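Long-range contacts in arginase (Glaciozyma antarctica, PDB 5YNL), which probably catalyses the hydrolysis of L-arginine to L-ornithine and urea, as other arginases do: residues 130-135 with 216-221; 153-158 with 328-333; 172-177 with 280-285; 178-183 with 233-238; 184-189 with 199-204. One frame throughout, in Å; residues are numbered along the deposited sequence.

Contact 1: residues 130-135 with 216-221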
# COMPACT_ATOMS: atom_id res chain seq x y z
N VAL A 130 2.38 -14.08 10.20
CA VAL A 130 2.51 -12.63 10.30
C VAL A 130 1.50 -11.85 9.43
O VAL A 130 0.91 -10.86 9.88
CB VAL A 130 3.96 -12.16 9.99
CG1 VAL A 130 4.39 -12.59 8.60
CG2 VAL A 130 4.09 -10.66 10.15
N THR A 131 1.29 -12.31 8.20
CA THR A 131 0.37 -11.62 7.29
C THR A 131 -1.07 -11.75 7.78
O THR A 131 -1.88 -10.84 7.57
CB THR A 131 0.50 -12.12 5.82
OG1 THR A 131 0.39 -13.55 5.78
CG2 THR A 131 1.83 -11.70 5.23
N LYS A 132 -1.39 -12.86 8.44
CA LYS A 132 -2.72 -13.05 9.01
C LYS A 132 -2.87 -12.10 10.19
O LYS A 132 -3.90 -11.45 10.34
CB LYS A 132 -2.94 -14.51 9.44
CG LYS A 132 -4.36 -14.86 9.93
CD LYS A 132 -4.36 -16.23 10.63
CE LYS A 132 -5.76 -16.81 10.88
NZ LYS A 132 -5.68 -18.25 11.29
N ASP A 133 -1.83 -12.03 11.01
CA ASP A 133 -1.77 -11.08 12.12
C ASP A 133 -2.07 -9.66 11.62
O ASP A 133 -2.95 -8.97 12.16
CB ASP A 133 -0.39 -11.18 12.80
CG ASP A 133 0.03 -9.90 13.50
OD1 ASP A 133 0.59 -9.00 12.83
OD2 ASP A 133 -0.17 -9.80 14.73
N VAL A 134 -1.39 -9.25 10.56
CA VAL A 134 -1.62 -7.94 9.98
C VAL A 134 -3.04 -7.80 9.43
O VAL A 134 -3.71 -6.80 9.70
CB VAL A 134 -0.59 -7.62 8.88
CG1 VAL A 134 -0.95 -6.32 8.15
CG2 VAL A 134 0.82 -7.55 9.48
N ALA A 135 -3.49 -8.81 8.68
CA ALA A 135 -4.83 -8.81 8.08
C ALA A 135 -5.91 -8.56 9.13
O ALA A 135 -6.91 -7.88 8.87
CB ALA A 135 -5.09 -10.12 7.39
N PHE A 216 -2.34 -21.35 3.33
CA PHE A 216 -2.86 -20.00 3.08
C PHE A 216 -4.37 -20.08 2.83
O PHE A 216 -4.85 -19.78 1.73
CB PHE A 216 -2.12 -19.33 1.91
CG PHE A 216 -0.81 -18.68 2.30
CD1 PHE A 216 -0.79 -17.40 2.82
CD2 PHE A 216 0.39 -19.36 2.13
CE1 PHE A 216 0.41 -16.79 3.17
CE2 PHE A 216 1.60 -18.76 2.47
CZ PHE A 216 1.61 -17.47 2.99
N SER A 217 -5.10 -20.46 3.87
CA SER A 217 -6.53 -20.72 3.77
C SER A 217 -7.34 -19.46 4.08
O SER A 217 -8.35 -19.17 3.43
CB SER A 217 -6.93 -21.85 4.71
OG SER A 217 -5.86 -22.75 4.92
N TRP A 218 -6.87 -18.71 5.09
CA TRP A 218 -7.50 -17.46 5.51
C TRP A 218 -7.58 -16.43 4.38
O TRP A 218 -8.35 -15.47 4.47
CB TRP A 218 -6.74 -16.86 6.69
CG TRP A 218 -5.33 -16.52 6.35
CD1 TRP A 218 -4.26 -17.37 6.37
CD2 TRP A 218 -4.83 -15.25 5.94
NE1 TRP A 218 -3.12 -16.69 6.00
CE2 TRP A 218 -3.44 -15.39 5.73
CE3 TRP A 218 -5.42 -13.99 5.73
CZ2 TRP A 218 -2.64 -14.32 5.32
CZ3 TRP A 218 -4.61 -12.94 5.32
CH2 TRP A 218 -3.24 -13.11 5.12
N ILE A 219 -6.80 -16.62 3.33
CA ILE A 219 -6.82 -15.69 2.21
C ILE A 219 -7.90 -16.03 1.20
O ILE A 219 -7.88 -17.09 0.56
CB ILE A 219 -5.46 -15.63 1.49
CG1 ILE A 219 -4.41 -15.00 2.40
CG2 ILE A 219 -5.58 -14.83 0.20
CD1 ILE A 219 -3.05 -14.84 1.77
N LYS A 220 -8.87 -15.13 1.08
CA LYS A 220 -9.81 -15.18 -0.03
C LYS A 220 -9.34 -14.17 -1.08
O LYS A 220 -8.83 -13.09 -0.73
CB LYS A 220 -11.23 -14.84 0.43
N PRO A 221 -9.45 -14.55 -2.36
CA PRO A 221 -9.13 -13.63 -3.45
C PRO A 221 -10.08 -12.45 -3.39
O PRO A 221 -11.24 -12.58 -3.78
CB PRO A 221 -9.41 -14.46 -4.71
CG PRO A 221 -9.31 -15.87 -4.27
CD PRO A 221 -9.78 -15.90 -2.84
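The indole of Trp218 lies against one turn of helix 124-142, touched by Lys132 over a face and by Thr131 and Ala135 along its benzo side. The face contact is a CH-pi interaction: Lys132 CA sits 3.9 Å from the centroid of the Trp218 six-membered ring, only 10° off the normal. Lys132 CB is on the same face, 3.8 Å from Trp218 CE2. Chi1 of -174° swings Lys132 CG away from the backbone N, and the extended chain runs past the indole in the opposite direction, so that its methylenes rather than its amine make the contact.

Apolar packing is supplied by Ala135, whose CB meets Trp218 CZ3 at 3.5 Å in an oblique approach. On the indole face opposite Lys132 the covering group is local, Ile219 CG1, so the ring is sandwiched.

The polar groups bond past the contact rather than across it. Thr131 OG1 stands at the indole edge, 3.2 Å from Trp218 CZ2, yet its hydrogen-bonding neighbours are the carbonyls of Val127 and Ser128 in its own helix. Trp218 NE1 is likewise bonded to Ser128 OG, which helps fix the rotation of the indole.

The loop between helix 198-202 and strand 228-233 is thereby laid on helix 124-142, while Thr131 and Ala135 also pack on Met159 and Ser163 of helix 158-168, and Val130 and Val134 reach Cys63 of strand 57-63.

Contact 2: residues 153-158 with 328-333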
# COMPACT_ATOMS: atom_id res chain seq x y z
N GLY A 153 7.84 -3.37 7.13
CA GLY A 153 8.98 -3.86 6.43
C GLY A 153 8.46 -4.25 5.06
O GLY A 153 8.06 -3.41 4.25
N ASP A 154 8.40 -5.56 4.84
CA ASP A 154 8.28 -6.13 3.51
C ASP A 154 6.94 -5.86 2.84
O ASP A 154 5.92 -5.78 3.50
CB ASP A 154 8.51 -7.62 3.62
CG ASP A 154 8.75 -8.25 2.30
OD1 ASP A 154 9.93 -8.25 1.88
OD2 ASP A 154 7.77 -8.71 1.67
N HIS A 155 6.96 -5.73 1.52
CA HIS A 155 5.72 -5.50 0.79
C HIS A 155 4.80 -6.74 0.73
O HIS A 155 3.59 -6.61 0.54
CB HIS A 155 5.99 -4.90 -0.61
CG HIS A 155 4.89 -3.99 -1.10
ND1 HIS A 155 4.99 -3.26 -2.26
CD2 HIS A 155 3.67 -3.72 -0.58
CE1 HIS A 155 3.88 -2.55 -2.42
NE2 HIS A 155 3.07 -2.82 -1.42
N SER A 156 5.35 -7.94 0.96
CA SER A 156 4.50 -9.13 1.05
C SER A 156 3.44 -8.98 2.13
O SER A 156 2.40 -9.66 2.10
CB SER A 156 5.32 -10.42 1.26
OG SER A 156 6.11 -10.37 2.45
N LEU A 157 3.70 -8.09 3.09
CA LEU A 157 2.75 -7.77 4.16
C LEU A 157 1.45 -7.19 3.59
O LEU A 157 0.41 -7.17 4.28
CB LEU A 157 3.36 -6.78 5.15
CG LEU A 157 4.25 -7.27 6.28
CD1 LEU A 157 4.86 -8.65 6.00
CD2 LEU A 157 5.34 -6.24 6.52
N ALA A 158 1.51 -6.72 2.33
CA ALA A 158 0.29 -6.27 1.64
C ALA A 158 -0.76 -7.39 1.46
O ALA A 158 -1.92 -7.11 1.20
CB ALA A 158 0.60 -5.60 0.32
N ASP A 328 -0.42 1.90 3.14
CA ASP A 328 0.77 1.18 3.57
C ASP A 328 2.00 2.02 3.24
O ASP A 328 2.11 2.58 2.13
CB ASP A 328 0.93 -0.14 2.82
CG ASP A 328 -0.32 -0.98 2.79
OD1 ASP A 328 -1.22 -0.83 3.65
OD2 ASP A 328 -0.38 -1.83 1.87
N ILE A 329 2.94 2.08 4.17
CA ILE A 329 4.24 2.67 3.89
C ILE A 329 5.24 1.55 4.15
O ILE A 329 5.56 1.25 5.32
CB ILE A 329 4.55 3.85 4.84
CG1 ILE A 329 3.43 4.89 4.82
CG2 ILE A 329 5.93 4.45 4.53
CD1 ILE A 329 3.45 5.85 3.64
N MET A 330 5.74 0.92 3.09
CA MET A 330 6.49 -0.31 3.26
C MET A 330 8.00 -0.14 3.02
O MET A 330 8.44 0.85 2.43
CB MET A 330 5.93 -1.37 2.30
CG MET A 330 4.43 -1.66 2.46
SD MET A 330 3.95 -2.57 3.95
CE MET A 330 2.38 -3.26 3.43
N GLU A 331 8.78 -1.11 3.49
CA GLU A 331 10.23 -1.14 3.26
C GLU A 331 10.95 0.17 3.61
O GLU A 331 11.83 0.62 2.88
CB GLU A 331 10.55 -1.60 1.83
CG GLU A 331 10.16 -3.06 1.58
CD GLU A 331 10.70 -3.62 0.27
OE1 GLU A 331 11.87 -3.31 -0.11
OE2 GLU A 331 9.95 -4.39 -0.38
N ILE A 332 10.58 0.73 4.75
CA ILE A 332 11.09 2.01 5.22
C ILE A 332 12.61 2.00 5.44
O ILE A 332 13.31 2.89 4.97
CB ILE A 332 10.35 2.46 6.50
CG1 ILE A 332 8.90 2.83 6.17
CG2 ILE A 332 11.06 3.61 7.18
CD1 ILE A 332 7.93 2.63 7.31
N ASN A 333 13.11 0.98 6.14
CA ASN A 333 14.56 0.76 6.35
C ASN A 333 15.39 1.95 6.84
O ASN A 333 15.83 2.78 6.04
CB ASN A 333 15.20 0.11 5.11
CG ASN A 333 15.28 -1.40 5.24
OD1 ASN A 333 15.63 -1.92 6.30
ND2 ASN A 333 14.95 -2.10 4.16
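Gly153 and Glu331 bring their backbones to 4.4 Å between CA atoms, and Glu331 N donates to Gly153 O at 151°, tilted 27° from the carbonyl plane; the modelled 2.5 Å between Glu331 N and Gly153 O is shorter than expected, so its exact length is doubtful.

Met330 is the main side chain. Its first torsion sets CG 3.8 Å from His155 CD2, the two side chains crossing at about a right angle. The bend at chi2 (-72°) then carries the thioether alongside residues 154-158: Met330 SD is 3.8 Å from Asp154 O, and the terminal CE lies 3.7 Å from Ala158 N and also touches Leu157 CB. Glu331 takes another route: its CG rests 3.4 Å from Gly153 O, and the extended chain carries OE2 to within 3.8 Å of His155 N, although its hydrogen bond is with His195 NE2. The turn has its own brace, since Asp154 OD2 accepts from Ser156 N on the anti side, forming an Asx turn.

His155 is gripped at both ring nitrogens, ND1 by Asp178 and NE2 by Ser284. Gly153 to Ser156 belong to the GGDHS signature of arginases, whose histidine in relatives is a manganese ligand. The chemistry is therefore that of an apolar thioether beside a polar turn, with bonds at two nitrogens fixing the histidine's rotation. Asp154 OD1 and Glu331 OE2, 4.5 Å apart, bring like charges near each other, and each carboxylate would probably feel the other's field.

Contact 3: residues 172-177 with 280-285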
# COMPACT_ATOMS: atom_id res chain seq x y z
N ALA A 172 -13.33 -1.61 -2.69
CA ALA A 172 -12.15 -0.73 -2.74
C ALA A 172 -11.34 -0.94 -4.02
O ALA A 172 -11.53 -1.94 -4.72
CB ALA A 172 -11.28 -0.94 -1.52
N CYS A 173 -10.43 -0.03 -4.31
CA CYS A 173 -9.48 -0.27 -5.38
C CYS A 173 -8.06 -0.18 -4.81
O CYS A 173 -7.88 0.31 -3.69
CB CYS A 173 -9.68 0.75 -6.50
SG CYS A 173 -9.27 2.42 -6.05
N LEU A 174 -7.05 -0.65 -5.54
CA LEU A 174 -5.71 -0.72 -4.97
C LEU A 174 -4.68 -0.04 -5.85
O LEU A 174 -4.54 -0.38 -7.04
CB LEU A 174 -5.31 -2.18 -4.73
CG LEU A 174 -3.87 -2.56 -4.33
CD1 LEU A 174 -3.41 -1.86 -3.05
CD2 LEU A 174 -3.74 -4.08 -4.17
N ILE A 175 -3.97 0.93 -5.27
CA ILE A 175 -2.90 1.59 -6.01
C ILE A 175 -1.58 1.16 -5.41
O ILE A 175 -1.31 1.37 -4.23
CB ILE A 175 -3.05 3.12 -5.97
CG1 ILE A 175 -4.36 3.51 -6.65
CG2 ILE A 175 -1.87 3.83 -6.68
CD1 ILE A 175 -4.58 4.97 -6.64
N TRP A 176 -0.77 0.52 -6.23
CA TRP A 176 0.39 -0.18 -5.71
C TRP A 176 1.60 0.58 -6.24
O TRP A 176 1.80 0.67 -7.46
CB TRP A 176 0.35 -1.61 -6.22
CG TRP A 176 1.39 -2.53 -5.70
CD1 TRP A 176 2.71 -2.59 -6.07
CD2 TRP A 176 1.18 -3.60 -4.78
NE1 TRP A 176 3.34 -3.61 -5.39
CE2 TRP A 176 2.42 -4.25 -4.60
CE3 TRP A 176 0.07 -4.06 -4.06
CZ2 TRP A 176 2.58 -5.33 -3.72
CZ3 TRP A 176 0.23 -5.12 -3.21
CH2 TRP A 176 1.47 -5.75 -3.04
N VAL A 177 2.38 1.15 -5.34
CA VAL A 177 3.55 1.93 -5.73
C VAL A 177 4.82 1.17 -5.34
O VAL A 177 5.12 0.97 -4.15
CB VAL A 177 3.51 3.33 -5.09
CG1 VAL A 177 4.75 4.15 -5.53
CG2 VAL A 177 2.20 4.06 -5.47
N PRO A 280 -13.52 3.24 -2.33
CA PRO A 280 -12.48 3.50 -1.32
C PRO A 280 -11.11 3.22 -1.95
O PRO A 280 -11.04 2.35 -2.81
CB PRO A 280 -12.76 2.45 -0.24
CG PRO A 280 -14.21 2.08 -0.42
CD PRO A 280 -14.44 2.17 -1.92
N ILE A 281 -10.07 3.94 -1.55
CA ILE A 281 -8.75 3.72 -2.12
C ILE A 281 -7.80 3.10 -1.09
O ILE A 281 -7.68 3.61 0.04
CB ILE A 281 -8.12 5.04 -2.66
CG1 ILE A 281 -8.71 5.39 -4.04
CG2 ILE A 281 -6.59 4.94 -2.75
CD1 ILE A 281 -8.50 6.88 -4.48
N HIS A 282 -7.11 2.03 -1.49
CA HIS A 282 -6.03 1.46 -0.71
C HIS A 282 -4.73 1.85 -1.41
O HIS A 282 -4.45 1.41 -2.54
CB HIS A 282 -6.15 -0.08 -0.64
CG HIS A 282 -5.27 -0.72 0.39
ND1 HIS A 282 -4.33 -0.03 1.13
CD2 HIS A 282 -5.17 -2.01 0.80
CE1 HIS A 282 -3.71 -0.85 1.95
NE2 HIS A 282 -4.20 -2.06 1.77
N LEU A 283 -3.94 2.70 -0.76
CA LEU A 283 -2.66 3.09 -1.36
C LEU A 283 -1.55 2.34 -0.68
O LEU A 283 -1.23 2.61 0.50
CB LEU A 283 -2.41 4.61 -1.26
CG LEU A 283 -1.09 5.17 -1.80
CD1 LEU A 283 -0.84 4.82 -3.30
CD2 LEU A 283 -1.10 6.67 -1.62
N SER A 284 -0.96 1.39 -1.40
CA SER A 284 0.10 0.57 -0.81
C SER A 284 1.45 1.03 -1.35
O SER A 284 1.84 0.65 -2.47
CB SER A 284 -0.14 -0.91 -1.11
OG SER A 284 0.55 -1.72 -0.18
N PHE A 285 2.14 1.85 -0.56
CA PHE A 285 3.33 2.58 -1.00
C PHE A 285 4.63 1.96 -0.48
O PHE A 285 4.86 1.90 0.74
CB PHE A 285 3.25 4.04 -0.53
CG PHE A 285 4.05 4.99 -1.37
CD1 PHE A 285 5.43 4.89 -1.45
CD2 PHE A 285 3.41 5.99 -2.08
CE1 PHE A 285 6.16 5.77 -2.26
CE2 PHE A 285 4.13 6.86 -2.87
CZ PHE A 285 5.51 6.75 -2.96
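Leu283 CD1 forms the middle of the apolar cluster, 3.7 Å from Ile175 CG2 and 3.8 Å from Val177 CG2, so one methyl bridges two residues of the neighbouring strand. On the same face of the sheet, Val177 CG1 stands over the Phe285 ring, 3.8 Å from its centroid and 13° off the normal. Two torsions make this CH-pi contact: chi1 of -155° carries the Phe285 ring to the side of Val177, and chi2 turns its face to CG1. Cys173 SG extends the row toward the strand starts, meeting Ile281 CG1 at 3.6 Å.

Leu174, Trp176, His282 and Ser284 point to the other face. There Leu174 CD1 reaches 3.9 Å to Ser284 CB and also touches the His282 ring obliquely.

Between the faces runs a parallel pairing in strict step, Cys173 with Ile281 through Val177 with Phe285. Five bonds alternate in direction, from Cys173 N to Pro280 O at one end to Val177 N to Ser284 O, 3.0 Å long, at the other. The segments' axes diverge by 17°, and these are neighbouring inner strands of the eight-stranded parallel sheet of the arginase alpha/beta fold.

At the polar edge, His282 ND1 makes a weak hydrogen bond to Ser326 O, and Trp176 stacks on His155. One face is thus an apolar layer against helix 254-273, whereas the other mixes polar groups with an indole face presented to a histidine of the GGDHS signature.

Contact 4: residues 178-183 with 233-238; sequences DAHADI and LRDIDA
His180 and Asp237 cross obliquely, with the imidazole and carboxylate planes 57° apart and Asp237 OD1 lying above one face of the ring, toward its rim. The opposite face is covered by Ala179 CB, centred 4.1 Å above the His180 ring plane. Held between them, the imidazole uses its edge: His180 ND1 donates to Asp235 O at 3.0 Å and 175°, with the acceptor only 4° out of the ring plane. This straight bond fixes the ring rotation. Asp237 is poorly ordered, so its finer placement is less certain.

Leu233 CD2 packs against the His180-Ala181 peptide, 3.4 Å from His180 C and 4.2 Å from Ala181 CB. On the exposed side, the bent chain of Arg234 brings its CD alongside Ala179 CB at 3.6 Å. Arg234 N meanwhile donates to Ala179 O at 3.1 Å. Asp178 OD1 accepts from His180 N, an Asx turn within the DAHAD signature, whose polar residues bind manganese in other arginases.

Both loops leave the C-terminal ends of adjacent parallel strands, 173-177 and 228-233; Ala181 and Ile183 pack on helix 241-246, and Leu233 on strand 250-253.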
# COMPACT_ATOMS: atom_id res chain seq x y z
N ASP A 178 5.58 0.75 -6.36
CA ASP A 178 6.68 -0.19 -6.15
C ASP A 178 7.46 -0.31 -7.44
O ASP A 178 6.92 -0.09 -8.53
CB ASP A 178 6.14 -1.57 -5.74
CG ASP A 178 7.18 -2.45 -5.05
OD1 ASP A 178 8.27 -2.66 -5.63
OD2 ASP A 178 6.92 -2.94 -3.92
N ALA A 179 8.75 -0.62 -7.31
CA ALA A 179 9.59 -0.90 -8.46
C ALA A 179 9.28 -2.29 -8.98
O ALA A 179 9.64 -2.65 -10.10
CB ALA A 179 11.06 -0.79 -8.07
N HIS A 180 8.61 -3.08 -8.13
CA HIS A 180 8.35 -4.49 -8.42
C HIS A 180 6.86 -4.79 -8.47
O HIS A 180 6.09 -4.27 -7.67
CB HIS A 180 8.96 -5.37 -7.33
CG HIS A 180 10.37 -5.01 -6.99
ND1 HIS A 180 11.37 -4.94 -7.94
CD2 HIS A 180 10.95 -4.69 -5.81
CE1 HIS A 180 12.50 -4.61 -7.36
NE2 HIS A 180 12.28 -4.45 -6.07
N ALA A 181 6.48 -5.67 -9.39
CA ALA A 181 5.08 -6.08 -9.52
C ALA A 181 4.65 -7.06 -8.43
O ALA A 181 3.46 -7.17 -8.13
CB ALA A 181 4.79 -6.64 -10.92
N ASP A 182 5.61 -7.78 -7.83
CA ASP A 182 5.32 -8.77 -6.78
C ASP A 182 4.12 -9.69 -7.12
O ASP A 182 3.28 -10.00 -6.26
CB ASP A 182 5.08 -8.07 -5.43
CG ASP A 182 6.33 -7.36 -4.90
OD1 ASP A 182 7.45 -7.70 -5.32
OD2 ASP A 182 6.18 -6.48 -4.03
N ILE A 183 4.03 -10.13 -8.37
CA ILE A 183 2.84 -10.87 -8.80
C ILE A 183 3.09 -12.34 -9.11
O ILE A 183 2.19 -13.04 -9.59
CB ILE A 183 2.13 -10.15 -9.99
CG1 ILE A 183 0.62 -10.43 -9.98
CG2 ILE A 183 2.75 -10.54 -11.32
CD1 ILE A 183 -0.15 -9.49 -10.86
N LEU A 233 6.88 1.01 -11.62
CA LEU A 233 7.53 -0.24 -12.02
C LEU A 233 8.81 -0.02 -12.85
O LEU A 233 8.89 0.90 -13.70
CB LEU A 233 6.55 -1.13 -12.78
CG LEU A 233 5.36 -1.75 -12.03
CD1 LEU A 233 4.57 -2.65 -12.98
CD2 LEU A 233 5.81 -2.54 -10.81
N ARG A 234 9.82 -0.85 -12.59
CA ARG A 234 11.02 -0.86 -13.42
C ARG A 234 11.62 -2.27 -13.53
O ARG A 234 11.70 -2.81 -14.63
CB ARG A 234 12.03 0.23 -13.00
CG ARG A 234 12.77 -0.03 -11.71
CD ARG A 234 12.56 1.09 -10.74
NE ARG A 234 13.83 1.70 -10.36
CZ ARG A 234 14.06 2.23 -9.17
NH1 ARG A 234 13.11 2.22 -8.24
NH2 ARG A 234 15.25 2.78 -8.90
N ASP A 235 12.00 -2.88 -12.41
CA ASP A 235 12.43 -4.28 -12.47
C ASP A 235 11.31 -5.24 -12.08
O ASP A 235 10.92 -5.31 -10.91
CB ASP A 235 13.70 -4.55 -11.64
CG ASP A 235 14.16 -6.00 -11.74
OD1 ASP A 235 14.57 -6.42 -12.85
OD2 ASP A 235 14.13 -6.72 -10.72
N ILE A 236 10.79 -5.96 -13.06
CA ILE A 236 9.89 -7.07 -12.78
C ILE A 236 10.63 -8.06 -11.87
O ILE A 236 11.33 -8.97 -12.32
CB ILE A 236 9.32 -7.70 -14.10
CG1 ILE A 236 8.07 -6.94 -14.56
CG2 ILE A 236 8.95 -9.16 -13.94
CD1 ILE A 236 8.33 -5.59 -15.19
N ASP A 237 10.54 -7.80 -10.56
CA ASP A 237 11.06 -8.71 -9.55
C ASP A 237 9.93 -9.61 -9.11
O ASP A 237 8.99 -9.15 -8.44
CB ASP A 237 11.64 -7.95 -8.35
CG ASP A 237 11.63 -8.77 -7.06
OD1 ASP A 237 10.66 -8.64 -6.27
OD2 ASP A 237 12.59 -9.54 -6.83
N ALA A 238 10.00 -10.87 -9.51
CA ALA A 238 8.95 -11.84 -9.24
C ALA A 238 7.57 -11.28 -9.56
O ALA A 238 6.61 -11.52 -8.83
CB ALA A 238 9.03 -12.32 -7.80

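Contact 5: residues 184-189 with 199-204; sequences NTPHTT and VSFLLG
Ser200 OG is gripped by two carbonyls, Asn184 O across the contact at 2.8 Å and Cys197 O, three residues earlier; the hydroxyl has one proton and both carbonyls within reach, so which one it serves is not settled. The serine lies on the short helix 198-202 of the arginase alpha/beta fold, which closes with a Schellman motif. Gly204, with positive phi, is its C-prime residue, and the motif's two bonds run from Leu205 N to Ser200 O and from Gly204 N to Phe201 O, the latter weak.

Ser200 CB points toward the loop, and the hydroxyl sits between the backbone N and the carbonyl carbon (chi1 75°). From there it faces Asn184 O while staying near its own helix; CB follows closely, 3.2 Å from Asn184 O. Thr185 CA adds a looser contact, 3.8 Å from Ser200 OG. The loop keeps its own curl through the bond from Thr188 N to Thr185 O, 2.9 Å long.

Farther out, Phe201 turns its ring from the helix toward the exposed proline, while also meeting Phe216, with ring planes about 50° apart, and Met159 of helix 158-168. Pro186 meets the Phe201 ring at a slant, and their closest atoms are Pro186 CG and Phe201 CZ, 4.0 Å apart.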
# COMPACT_ATOMS: atom_id res chain seq x y z
N ASN A 184 4.29 -12.83 -8.81
CA ASN A 184 4.61 -14.23 -9.07
C ASN A 184 3.73 -15.24 -8.34
O ASN A 184 3.45 -15.09 -7.16
CB ASN A 184 6.07 -14.53 -8.73
CG ASN A 184 6.92 -14.71 -9.96
OD1 ASN A 184 6.40 -14.74 -11.08
ND2 ASN A 184 8.22 -14.86 -9.77
N THR A 185 3.30 -16.26 -9.07
CA THR A 185 2.70 -17.44 -8.45
C THR A 185 3.86 -18.24 -7.86
O THR A 185 5.01 -18.09 -8.28
CB THR A 185 1.94 -18.29 -9.48
OG1 THR A 185 1.53 -19.53 -8.90
CG2 THR A 185 2.81 -18.58 -10.70
N PRO A 186 3.57 -19.10 -6.87
CA PRO A 186 4.61 -20.04 -6.40
C PRO A 186 5.04 -21.01 -7.51
O PRO A 186 5.96 -21.81 -7.30
CB PRO A 186 3.90 -20.80 -5.28
CG PRO A 186 2.90 -19.84 -4.76
CD PRO A 186 2.41 -19.06 -5.96
N HIS A 187 4.38 -20.94 -8.66
CA HIS A 187 4.74 -21.74 -9.82
C HIS A 187 5.60 -20.95 -10.80
O HIS A 187 5.99 -21.46 -11.86
CB HIS A 187 3.47 -22.25 -10.52
N THR A 188 5.91 -19.70 -10.46
CA THR A 188 6.79 -18.88 -11.29
C THR A 188 7.85 -18.18 -10.44
O THR A 188 8.76 -17.55 -10.98
CB THR A 188 6.00 -17.82 -12.08
N THR A 189 7.72 -18.31 -9.12
CA THR A 189 8.60 -17.63 -8.16
C THR A 189 10.10 -17.76 -8.44
O THR A 189 10.81 -16.76 -8.54
CB THR A 189 8.32 -18.09 -6.72
N VAL A 199 0.53 -10.46 -4.64
CA VAL A 199 -0.56 -10.08 -5.51
C VAL A 199 -1.21 -11.33 -6.10
O VAL A 199 -2.43 -11.38 -6.30
CB VAL A 199 -0.11 -9.10 -6.61
CG1 VAL A 199 -1.31 -8.46 -7.30
CG2 VAL A 199 0.75 -8.02 -6.01
N SER A 200 -0.40 -12.35 -6.33
CA SER A 200 -0.88 -13.60 -6.90
C SER A 200 -1.88 -14.31 -5.98
O SER A 200 -2.75 -15.05 -6.46
CB SER A 200 0.30 -14.52 -7.25
OG SER A 200 0.88 -15.11 -6.11
N PHE A 201 -1.78 -14.07 -4.68
CA PHE A 201 -2.72 -14.67 -3.72
C PHE A 201 -3.99 -13.82 -3.67
O PHE A 201 -5.10 -14.34 -3.64
CB PHE A 201 -2.10 -14.76 -2.32
CG PHE A 201 -1.02 -15.82 -2.18
CD1 PHE A 201 0.27 -15.60 -2.68
CD2 PHE A 201 -1.28 -17.01 -1.51
CE1 PHE A 201 1.26 -16.57 -2.53
CE2 PHE A 201 -0.29 -17.99 -1.37
CZ PHE A 201 0.98 -17.76 -1.88
N LEU A 202 -3.83 -12.50 -3.65
CA LEU A 202 -4.99 -11.60 -3.60
C LEU A 202 -5.85 -11.72 -4.86
O LEU A 202 -7.07 -11.56 -4.80
CB LEU A 202 -4.54 -10.16 -3.40
CG LEU A 202 -3.70 -9.97 -2.13
CD1 LEU A 202 -2.98 -8.62 -2.18
CD2 LEU A 202 -4.55 -10.11 -0.86
N LEU A 203 -5.21 -11.99 -5.99
CA LEU A 203 -5.93 -12.16 -7.25
C LEU A 203 -6.53 -13.56 -7.29
O LEU A 203 -7.50 -13.81 -8.01
CB LEU A 203 -5.01 -11.91 -8.44
CG LEU A 203 -4.53 -10.46 -8.58
CD1 LEU A 203 -3.27 -10.40 -9.42
CD2 LEU A 203 -5.62 -9.57 -9.20
N GLY A 204 -5.97 -14.45 -6.49
CA GLY A 204 -6.48 -15.80 -6.38
C GLY A 204 -6.06 -16.68 -7.54
O GLY A 204 -6.82 -16.88 -8.49

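In the fold
From the N terminus, helix 124-142 opens contact 1, which closes at the loop before strand 228-233. Contact 2 starts inside that span, after strand 147-152, but closes only at strand 324-330, so the two cross; contact 1 likewise crosses contacts 3 and 4. Within contact 2 lies contact 3, pairing strands 173-177 and 281-286; within contact 3 lies contact 4, joining the loops that follow strands 173-177 and 228-233; and contact 5, the shortest closure, is nested in contact 4 and in contact 1. A probable hydrogen bond between Ala238 O and Asn184 N links contacts 4 and 5, while Pro221 packed on Gly204 ties contact 1 to contact 5.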